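Local coordinates for chitinase (Paenibacillus sp. FPU-7, PDB 5GZT), which probably hydrolyses chitin and chitodextrins at random internal beta-1,4 linkages between N-acetylglucosamine units, as a family 18 glycosyl hydrolase, at residues B[793-807]-B[825-837]. Residues are numbered along the deposited sequence; the frame is centred on the assembly and turned at random.
Sequences YAFARIKDNKVVKIS and RRNNPDDANFAYL
Two groups of the 825-837 segment grip the hydroxyl of Tyr793: OH donates to Asp830 OD1 at 2.6 Å and accepts from Asn833 ND2 at 3.2 Å. The second bond is nearly straight (160°) and lies in the amide plane of Asn833, whose side chain is also bonded to Val774; Asp830 OD1 is met on its anti side, 27° out of the carboxylate plane. CG anti to the backbone N (chi1 -175°) lays the tyrosine ring against Asn833, Phe834 and Leu837 and brings OH to Asp830. Phe834 turns an edge to one ring face in an offset edge-to-face pair, centroids 5.2 Å apart, and Leu837 CD1 packs obliquely against CD1 of Tyr793.

The buried carboxylate of Asp830 is held at both oxygens. Asn828 ND2, its side chain also bonded to Gly772, reaches Asp830 OD2 at 3.1 Å from above the carboxylate plane, and a water joins OD2 to Ser807 OG and the carbonyl of Asn828. A second water, bonded only weakly to OD1, ties Phe795 O and Ile806 N to the same group. So many donors would be expected to favour the ionised acid. Lys805, its chain extended beyond CG, runs past Asp830 CB and the Phe834 ring to a salt bridge between NZ and Asp831 OD1 (2.6 Å), while Ile806 CG2 rests on the amide of Asn828.

A TIM-barrel principle is thereby illustrated: strand 790-799, helix 830-843, reached after a hairpin and two short helices, and parallel strand 848-854 form a beta-alpha-beta crossover of the second family 18 domain.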
loop_
_atom_site.group_PDB
_atom_site.type_symbol
_atom_site.label_atom_id
_atom_site.label_comp_id
_atom_site.label_asym_id
_atom_site.label_seq_id
_atom_site.Cartn_x
_atom_site.Cartn_y
_atom_site.Cartn_z
ATOM N N TYR B 793 24.343 35.837 31.087
ATOM C CA TYR B 793 24.040 37.275 30.997
ATOM C C TYR B 793 23.991 37.688 29.554
ATOM O O TYR B 793 24.987 37.582 28.862
ATOM C CB TYR B 793 25.097 38.093 31.747
ATOM C CG TYR B 793 24.805 39.549 31.820
ATOM C CD1 TYR B 793 23.871 40.063 32.735
ATOM C CD2 TYR B 793 25.414 40.434 30.939
ATOM C CE1 TYR B 793 23.600 41.447 32.810
ATOM C CE2 TYR B 793 25.147 41.838 31.003
ATOM C CZ TYR B 793 24.248 42.328 31.933
ATOM O OH TYR B 793 24.056 43.673 31.971
ATOM N N ALA B 794 22.797 38.069 29.063
ATOM C CA ALA B 794 22.559 38.503 27.706
ATOM C C ALA B 794 22.614 40.056 27.651
ATOM O O ALA B 794 21.886 40.670 28.392
ATOM C CB ALA B 794 21.167 38.050 27.340
ATOM N N PHE B 795 23.517 40.711 26.922
ATOM C CA PHE B 795 24.583 40.080 26.170
ATOM C C PHE B 795 25.768 41.027 26.194
ATOM O O PHE B 795 25.619 42.206 26.511
ATOM C CB PHE B 795 24.234 39.869 24.744
ATOM C CG PHE B 795 23.123 38.901 24.453
ATOM C CD1 PHE B 795 23.390 37.558 24.343
ATOM C CD2 PHE B 795 21.856 39.370 24.031
ATOM C CE1 PHE B 795 22.374 36.644 24.018
ATOM C CE2 PHE B 795 20.854 38.477 23.677
ATOM C CZ PHE B 795 21.104 37.088 23.668
ATOM N N ALA B 796 26.955 40.488 25.872
ATOM C CA ALA B 796 28.074 41.271 25.367
ATOM C C ALA B 796 28.041 41.220 23.839
ATOM O O ALA B 796 27.380 40.371 23.261
ATOM C CB ALA B 796 29.374 40.746 25.896
ATOM N N ARG B 797 28.696 42.138 23.191
ATOM C CA ARG B 797 28.641 42.271 21.724
ATOM C C ARG B 797 30.014 42.415 21.210
ATOM O O ARG B 797 30.981 42.467 22.016
ATOM C CB ARG B 797 27.783 43.485 21.315
ATOM C CG ARG B 797 26.305 43.313 21.714
ATOM C CD ARG B 797 25.714 42.418 20.667
ATOM N NE ARG B 797 24.556 41.664 21.067
ATOM C CZ ARG B 797 23.284 41.929 20.764
ATOM N NH1 ARG B 797 22.898 43.074 20.214
ATOM N NH2 ARG B 797 22.373 41.045 21.085
ATOM N N ILE B 798 30.145 42.396 19.908
ATOM C CA ILE B 798 31.437 42.451 19.295
ATOM C C ILE B 798 31.489 43.762 18.486
ATOM O O ILE B 798 30.661 44.000 17.574
ATOM C CB ILE B 798 31.642 41.287 18.386
ATOM C CG1 ILE B 798 31.563 39.948 19.136
ATOM C CG2 ILE B 798 33.000 41.356 17.643
ATOM C CD1 ILE B 798 31.534 38.705 18.190
ATOM N N LYS B 799 32.489 44.590 18.801
ATOM C CA LYS B 799 32.766 45.830 18.033
ATOM C C LYS B 799 34.271 45.907 17.785
ATOM O O LYS B 799 35.077 45.835 18.755
ATOM C CB LYS B 799 32.226 47.060 18.744
ATOM C CG LYS B 799 32.467 48.312 17.888
ATOM C CD LYS B 799 32.233 49.580 18.675
ATOM C CE LYS B 799 32.644 50.798 17.841
ATOM N NZ LYS B 799 32.571 52.051 18.617
ATOM N N ASP B 800 34.656 46.001 16.485
ATOM C CA ASP B 800 36.056 46.152 16.071
ATOM C C ASP B 800 36.861 44.904 16.517
ATOM O O ASP B 800 38.022 44.962 16.929
ATOM C CB ASP B 800 36.688 47.430 16.628
ATOM C CG ASP B 800 36.112 48.730 16.004
ATOM O OD1 ASP B 800 35.441 48.662 14.947
ATOM O OD2 ASP B 800 36.330 49.788 16.648
ATOM N N ASN B 801 36.186 43.758 16.439
ATOM C CA ASN B 801 36.741 42.550 16.855
ATOM C C ASN B 801 37.148 42.472 18.325
ATOM O O ASN B 801 37.997 41.639 18.683
ATOM C CB ASN B 801 37.907 42.143 15.948
ATOM C CG ASN B 801 37.955 40.611 15.825
ATOM O OD1 ASN B 801 36.901 39.964 15.757
ATOM N ND2 ASN B 801 39.103 40.052 15.881
ATOM N N LYS B 802 36.464 43.231 19.167
ATOM C CA LYS B 802 36.710 43.281 20.603
ATOM C C LYS B 802 35.336 43.036 21.230
ATOM O O LYS B 802 34.327 43.310 20.631
ATOM C CB LYS B 802 37.340 44.640 21.029
ATOM C CG LYS B 802 38.695 44.758 20.360
ATOM C CD LYS B 802 39.498 45.949 20.799
ATOM C CE LYS B 802 41.021 45.773 20.437
ATOM N NZ LYS B 802 41.626 44.389 20.181
ATOM N N VAL B 803 35.330 42.473 22.428
ATOM C CA VAL B 803 34.124 42.223 23.115
ATOM C C VAL B 803 33.789 43.443 23.962
ATOM O O VAL B 803 34.641 43.905 24.729
ATOM C CB VAL B 803 34.259 40.953 23.971
ATOM C CG1 VAL B 803 33.041 40.801 24.850
ATOM C CG2 VAL B 803 34.417 39.771 23.055
ATOM N N VAL B 804 32.567 43.927 23.827
ATOM C CA VAL B 804 32.128 45.202 24.433
ATOM C C VAL B 804 30.767 45.038 25.072
ATOM O O VAL B 804 30.110 44.026 24.886
ATOM C CB VAL B 804 32.049 46.286 23.379
ATOM C CG1 VAL B 804 33.416 46.458 22.765
ATOM C CG2 VAL B 804 31.048 45.947 22.317
ATOM N N LYS B 805 30.405 45.975 25.934
ATOM C CA LYS B 805 29.052 46.005 26.472
ATOM C C LYS B 805 28.042 46.293 25.386
ATOM O O LYS B 805 28.371 46.939 24.359
ATOM C CB LYS B 805 28.923 47.045 27.541
ATOM C CG LYS B 805 29.715 46.772 28.807
ATOM C CD LYS B 805 29.796 48.042 29.701
ATOM C CE LYS B 805 30.329 47.714 31.083
ATOM N NZ LYS B 805 30.622 48.949 31.903
ATOM N N ILE B 806 26.812 45.809 25.598
ATOM C CA ILE B 806 25.742 45.890 24.582
ATOM C C ILE B 806 25.411 47.331 24.210
ATOM O O ILE B 806 25.000 47.593 23.077
ATOM C CB ILE B 806 24.454 45.159 25.060
ATOM C CG1 ILE B 806 23.557 44.894 23.861
ATOM C CG2 ILE B 806 23.748 45.901 26.183
ATOM C CD1 ILE B 806 22.471 43.873 24.108
ATOM N N SER B 807 25.636 48.251 25.149
ATOM C CA SER B 807 25.461 49.689 24.853
ATOM C C SER B 807 26.406 50.240 23.775
ATOM O O SER B 807 26.187 51.320 23.328
ATOM C CB SER B 807 25.540 50.520 26.120
ATOM O OG SER B 807 26.752 50.364 26.800
ATOM N N ARG B 825 19.008 52.659 26.200
ATOM C CA ARG B 825 19.939 51.675 25.630
ATOM C C ARG B 825 21.359 52.161 25.748
ATOM O O ARG B 825 22.222 51.412 26.198
ATOM C CB ARG B 825 19.503 51.274 24.227
ATOM C CG ARG B 825 18.292 50.344 24.289
ATOM C CD ARG B 825 17.927 49.759 22.968
ATOM N NE ARG B 825 16.976 48.697 23.179
ATOM C CZ ARG B 825 16.585 47.807 22.267
ATOM N NH1 ARG B 825 17.032 47.806 21.016
ATOM N NH2 ARG B 825 15.703 46.896 22.606
ATOM N N ARG B 826 21.603 53.445 25.458
ATOM C CA ARG B 826 22.943 54.056 25.633
ATOM C C ARG B 826 23.442 53.927 27.057
ATOM O O ARG B 826 24.660 53.794 27.277
ATOM C CB ARG B 826 22.994 55.533 25.203
ATOM C CG ARG B 826 22.874 55.739 23.685
ATOM C CD ARG B 826 23.170 57.169 23.158
ATOM N NE ARG B 826 22.241 58.193 23.663
ATOM C CZ ARG B 826 21.113 58.586 23.070
ATOM N NH1 ARG B 826 20.702 58.117 21.890
ATOM N NH2 ARG B 826 20.380 59.504 23.659
ATOM N N ASN B 827 22.506 53.970 27.993
ATOM C CA ASN B 827 22.769 53.861 29.400
ATOM C C ASN B 827 22.400 52.460 29.995
ATOM O O ASN B 827 22.150 52.329 31.188
ATOM C CB ASN B 827 21.943 54.922 30.133
ATOM C CG ASN B 827 22.430 56.306 29.835
ATOM O OD1 ASN B 827 21.792 57.041 29.099
ATOM N ND2 ASN B 827 23.593 56.633 30.332
ATOM N N ASN B 828 22.447 51.431 29.175
ATOM C CA ASN B 828 22.170 50.071 29.634
ATOM C C ASN B 828 22.943 49.780 30.911
ATOM O O ASN B 828 24.141 50.047 31.005
ATOM C CB ASN B 828 22.516 49.056 28.560
ATOM C CG ASN B 828 21.855 47.762 28.816
ATOM O OD1 ASN B 828 20.652 47.629 28.617
ATOM N ND2 ASN B 828 22.607 46.835 29.370
ATOM N N PRO B 829 22.236 49.293 31.928
ATOM C CA PRO B 829 22.781 49.163 33.254
ATOM C C PRO B 829 23.706 47.959 33.493
ATOM O O PRO B 829 23.538 47.242 34.444
ATOM C CB PRO B 829 21.517 49.067 34.118
ATOM C CG PRO B 829 20.552 48.350 33.248
ATOM C CD PRO B 829 20.830 48.884 31.863
ATOM N N ASP B 830 24.783 47.853 32.713
ATOM C CA ASP B 830 25.666 46.670 32.728
ATOM C C ASP B 830 26.449 46.671 33.976
ATOM O O ASP B 830 26.413 45.674 34.715
ATOM C CB ASP B 830 26.544 46.618 31.470
ATOM C CG ASP B 830 25.754 46.309 30.245
ATOM O OD1 ASP B 830 25.173 45.164 30.155
ATOM O OD2 ASP B 830 25.668 47.189 29.356
ATOM N N ASP B 831 27.097 47.797 34.324
ATOM C CA ASP B 831 27.869 47.779 35.560
ATOM C C ASP B 831 27.030 47.465 36.801
ATOM O O ASP B 831 27.493 46.753 37.682
ATOM C CB ASP B 831 28.553 49.130 35.822
ATOM C CG ASP B 831 29.798 49.350 34.985
ATOM O OD1 ASP B 831 30.455 48.398 34.480
ATOM O OD2 ASP B 831 30.181 50.514 34.865
ATOM N N ALA B 832 25.855 48.089 36.930
ATOM C CA ALA B 832 24.963 47.766 38.073
ATOM C C ALA B 832 24.569 46.281 38.047
ATOM O O ALA B 832 24.565 45.626 39.063
ATOM C CB ALA B 832 23.710 48.626 38.061
ATOM N N ASN B 833 24.213 45.780 36.875
ATOM C CA ASN B 833 23.933 44.306 36.752
ATOM C C ASN B 833 25.104 43.436 37.125
ATOM O O ASN B 833 24.882 42.404 37.751
ATOM C CB ASN B 833 23.447 43.949 35.389
ATOM C CG ASN B 833 22.047 44.393 35.173
ATOM O OD1 ASN B 833 21.290 44.504 36.150
ATOM N ND2 ASN B 833 21.642 44.538 33.905
ATOM N N PHE B 834 26.344 43.846 36.846
ATOM C CA PHE B 834 27.437 43.028 37.197
ATOM C C PHE B 834 27.625 43.058 38.706
ATOM O O PHE B 834 28.022 42.008 39.290
ATOM C CB PHE B 834 28.777 43.439 36.512
ATOM C CG PHE B 834 28.748 43.432 34.962
ATOM C CD1 PHE B 834 27.959 42.529 34.234
ATOM C CD2 PHE B 834 29.528 44.325 34.248
ATOM C CE1 PHE B 834 27.967 42.552 32.864
ATOM C CE2 PHE B 834 29.493 44.354 32.868
ATOM C CZ PHE B 834 28.758 43.443 32.178
ATOM N N ALA B 835 27.374 44.198 39.373
ATOM C CA ALA B 835 27.458 44.161 40.849
ATOM C C ALA B 835 26.347 43.321 41.404
ATOM O O ALA B 835 26.538 42.600 42.376
ATOM C CB ALA B 835 27.366 45.565 41.458
ATOM N N TYR B 836 25.178 43.368 40.786
ATOM C CA TYR B 836 24.056 42.492 41.225
ATOM C C TYR B 836 24.396 40.997 41.106
ATOM O O TYR B 836 24.256 40.227 42.053
ATOM C CB TYR B 836 22.777 42.790 40.431
ATOM C CG TYR B 836 21.566 41.978 40.878
ATOM C CD1 TYR B 836 20.967 42.188 42.125
ATOM C CD2 TYR B 836 21.043 40.954 40.049
ATOM C CE1 TYR B 836 19.854 41.399 42.515
ATOM C CE2 TYR B 836 19.948 40.205 40.405
ATOM C CZ TYR B 836 19.343 40.399 41.645
ATOM O OH TYR B 836 18.259 39.578 41.965
ATOM N N LEU B 837 24.907 40.606 39.942
ATOM C CA LEU B 837 25.269 39.185 39.727
ATOM C C LEU B 837 26.284 38.724 40.766
ATOM O O LEU B 837 26.204 37.608 41.282
ATOM C CB LEU B 837 25.859 39.029 38.325
ATOM C CG LEU B 837 24.787 39.146 37.276
ATOM C CD1 LEU B 837 25.467 39.199 35.903
ATOM C CD2 LEU B 837 23.785 38.025 37.306
HETATM O O HOH W 1 26.505 44.170 27.952
HETATM O O HOH W 2 26.395 49.667 29.371
#